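Local coordinates for genome polyprotein (Rhinovirus C, PDB 6KU8), which is the 3C cysteine protease that probably processes the viral polyprotein, held here in complex with the peptide-like inhibitor rupintrivir, at residues I21-G26 against T42-G47. Sequence-based numbering, arbitrary orientation.
With AG7 (4-{2-(4-fluoro-benzyl)-6-methyl-5-[(5-methyl-isoxazole-3-carbonyl)-amino]-4-oxo-heptanoylamino}-5-(2-oxo-pyrrolidin-3-yl)-pentanoic acid ethyl ester), chain B.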
loop_
_atom_site.group_PDB
_atom_site.type_symbol
_atom_site.label_atom_id
_atom_site.label_comp_id
_atom_site.label_asym_id
_atom_site.label_seq_id
_atom_site.Cartn_x
_atom_site.Cartn_y
_atom_site.Cartn_z
ATOM N N ILE A 21 -6.516 -1.481 9.118
ATOM C CA ILE A 21 -6.185 -0.309 9.917
ATOM C C ILE A 21 -7.369 0.640 9.834
ATOM O O ILE A 21 -7.897 0.890 8.744
ATOM C CB ILE A 21 -4.881 0.348 9.428
ATOM C CG1 ILE A 21 -4.193 1.117 10.556
ATOM C CG2 ILE A 21 -5.155 1.272 8.265
ATOM C CD1 ILE A 21 -2.710 1.398 10.279
ATOM N N THR A 22 -7.817 1.126 10.986
ATOM C CA THR A 22 -8.994 1.980 11.080
ATOM C C THR A 22 -8.536 3.327 11.613
ATOM O O THR A 22 -7.924 3.389 12.682
ATOM C CB THR A 22 -10.058 1.374 12.003
ATOM O OG1 THR A 22 -10.423 0.073 11.531
ATOM C CG2 THR A 22 -11.321 2.251 12.039
ATOM N N THR A 23 -8.795 4.389 10.854
ATOM C CA THR A 23 -8.559 5.757 11.302
ATOM C C THR A 23 -9.837 6.560 11.101
ATOM O O THR A 23 -10.850 6.044 10.624
ATOM C CB THR A 23 -7.385 6.420 10.558
ATOM O OG1 THR A 23 -7.812 6.857 9.256
ATOM C CG2 THR A 23 -6.203 5.459 10.423
ATOM N N SER A 24 -9.787 7.846 11.453
ATOM C CA SER A 24 -10.920 8.713 11.167
ATOM C C SER A 24 -11.216 8.781 9.675
ATOM O O SER A 24 -12.332 9.139 9.293
ATOM C CB SER A 24 -10.663 10.114 11.727
ATOM O OG SER A 24 -9.485 10.671 11.169
ATOM N N LYS A 25 -10.255 8.424 8.821
ATOM C CA LYS A 25 -10.494 8.399 7.381
ATOM C C LYS A 25 -11.108 7.086 6.899
ATOM O O LYS A 25 -11.258 6.897 5.685
ATOM C CB LYS A 25 -9.193 8.668 6.617
ATOM C CG LYS A 25 -8.474 9.947 7.040
ATOM C CD LYS A 25 -9.448 10.979 7.585
ATOM C CE LYS A 25 -9.260 12.331 6.929
ATOM N NZ LYS A 25 -9.801 12.304 5.544
ATOM N N GLY A 26 -11.461 6.186 7.807
ATOM C CA GLY A 26 -12.062 4.921 7.439
ATOM C C GLY A 26 -11.101 3.754 7.569
ATOM O O GLY A 26 -10.070 3.821 8.244
ATOM N N THR A 42 -0.485 7.534 3.131
ATOM C CA THR A 42 -0.289 8.752 3.920
ATOM C C THR A 42 -1.616 9.428 4.247
ATOM O O THR A 42 -1.789 9.960 5.350
ATOM C CB THR A 42 0.632 9.722 3.180
ATOM O OG1 THR A 42 1.915 9.112 3.017
ATOM C CG2 THR A 42 0.796 11.030 3.975
ATOM N N HIS A 43 -2.572 9.411 3.310
ATOM C CA HIS A 43 -3.844 10.093 3.557
ATOM C C HIS A 43 -4.753 9.344 4.526
ATOM O O HIS A 43 -5.856 9.826 4.806
ATOM C CB HIS A 43 -4.579 10.350 2.238
ATOM C CG HIS A 43 -5.116 9.110 1.578
ATOM N ND1 HIS A 43 -4.472 8.482 0.528
ATOM C CD2 HIS A 43 -6.240 8.387 1.814
ATOM C CE1 HIS A 43 -5.176 7.427 0.147
ATOM N NE2 HIS A 43 -6.255 7.350 0.908
ATOM N N ALA A 44 -4.344 8.178 5.034
ATOM C CA ALA A 44 -5.063 7.592 6.158
ATOM C C ALA A 44 -4.855 8.401 7.430
ATOM O O ALA A 44 -5.642 8.268 8.373
ATOM C CB ALA A 44 -4.634 6.134 6.372
ATOM N N GLU A 45 -3.814 9.233 7.470
ATOM C CA GLU A 45 -3.552 10.154 8.581
ATOM C C GLU A 45 -3.444 9.427 9.918
ATOM O O GLU A 45 -4.085 9.794 10.908
ATOM C CB GLU A 45 -4.617 11.251 8.637
ATOM C CG GLU A 45 -4.538 12.208 7.459
ATOM C CD GLU A 45 -5.666 13.224 7.456
ATOM O OE1 GLU A 45 -6.271 13.448 8.533
ATOM O OE2 GLU A 45 -5.951 13.794 6.375
ATOM N N CYS A 46 -2.597 8.400 9.956
ATOM C CA CYS A 46 -2.431 7.636 11.186
ATOM C C CYS A 46 -1.863 8.518 12.295
ATOM O O CYS A 46 -1.038 9.401 12.048
ATOM C CB CYS A 46 -1.522 6.432 10.946
ATOM S SG CYS A 46 -2.204 5.246 9.741
ATOM N N GLY A 47 -2.322 8.281 13.523
ATOM C CA GLY A 47 -1.851 9.001 14.688
ATOM C C GLY A 47 -0.730 8.277 15.409
ATOM O O GLY A 47 -0.114 7.342 14.887
HETATM C C01 AG7 B . -8.789 10.269 -4.450
HETATM C C02 AG7 B . -8.572 10.509 -2.966
HETATM O O03 AG7 B . -8.739 9.207 -5.001
HETATM C C04 AG7 B . -7.849 9.387 -2.234
HETATM C C05 AG7 B . -7.401 10.045 -0.940
HETATM C C06 AG7 B . -6.128 10.878 -1.164
HETATM C C07 AG7 B . -5.034 10.312 -1.800
HETATM C C08 AG7 B . -3.886 11.059 -2.006
HETATM C C09 AG7 B . -3.822 12.382 -1.583
HETATM C C10 AG7 B . -4.915 12.953 -0.947
HETATM C C11 AG7 B . -6.067 12.204 -0.738
HETATM N N12 AG7 B . -8.578 6.868 -2.227
HETATM C C13 AG7 B . -9.698 5.921 -2.094
HETATM C C14 AG7 B . -9.654 5.114 -3.382
HETATM C C15 AG7 B . -10.179 5.988 -4.584
HETATM C C16 AG7 B . -10.474 5.008 -5.831
HETATM N N17 AG7 B . -11.579 5.419 -6.432
HETATM O O18 AG7 B . -9.800 4.087 -6.148
HETATM C C19 AG7 B . -9.787 5.009 -0.864
HETATM C C20 AG7 B . -9.191 5.696 0.374
HETATM C C21 AG7 B . -10.466 6.193 1.016
HETATM O O22 AG7 B . -10.518 7.431 1.650
HETATM O O23 AG7 B . -11.425 5.508 0.919
HETATM C C47 AG7 B . -8.886 8.279 -2.063
HETATM O O48 AG7 B . -10.003 8.576 -1.806
HETATM C C50 AG7 B . -11.803 7.710 2.120
HETATM C C53 AG7 B . -11.710 8.878 3.101
HETATM C C57 AG7 B . -9.090 11.580 -5.152
HETATM N N58 AG7 B . -9.082 11.380 -6.550
HETATM C C59 AG7 B . -8.606 12.439 -7.370
HETATM O O60 AG7 B . -8.189 13.494 -7.006
HETATM C C78 AG7 B . -10.489 12.083 -4.788
HETATM C C81 AG7 B . -10.771 13.502 -5.298
HETATM F F1 AG7 B . -2.684 13.114 -1.796
HETATM C C82 AG7 B . -11.533 11.104 -5.334
HETATM C C83 AG7 B . -12.133 6.631 -5.701
HETATM C C84 AG7 B . -11.341 6.605 -4.312
HETATM C C1 AG7 B . -8.737 12.027 -8.787
HETATM O O HOH W 1 -6.987 9.635 11.876
#
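Thr23 and Ala44 share the one direct hydrogen bond across this contact: Thr23 OG1 donates to Ala44 O over 2.7 Å, lying in the carbonyl plane on a lone pair, with a C=O...donor angle of 144°. Thr23 OG1 also accepts from Lys25 N at 2.9 Å (N-H...O angle 150°), an ST turn within the type I turn Thr23-Gly26. Chi1 of 79° sets OG1 between the backbone N and carbonyl carbon, where it serves both partners; the two bonds use the hydroxyl as donor and as acceptor, which should restrict its rotation. A water extends the polar link, bound to Ser24 OG and donating to Glu45 O at 3.1 Å.

Apolar contact lies deeper, where Ile21 CD1 reaches Cys46 SG at 3.9 Å and Thr23 CG2 touches the same sulfur; Val40 borders both Ile21 and Cys46. Toward the surface, the bent Lys25 chain lays CG 3.4 Å from His43 O. Its CE meets the Glu45 carboxylate, but Lys25 NZ stays 4.2 Å from Glu45 OE2, too long for a salt bridge, though the opposite charges probably attract.

The contact thus joins the 18-23/26-34 hairpin to the histidine-bearing loop of the N-terminal barrel. AG7 C05 lies 3.3 Å above the plane of the His43 ring, over its centre. His43 ND1 is hydrogen-bonded to Glu74 OE2 and its side chain touches Cys150, consistent with the Cys-His-Glu triad of a chymotrypsin-like 3C protease.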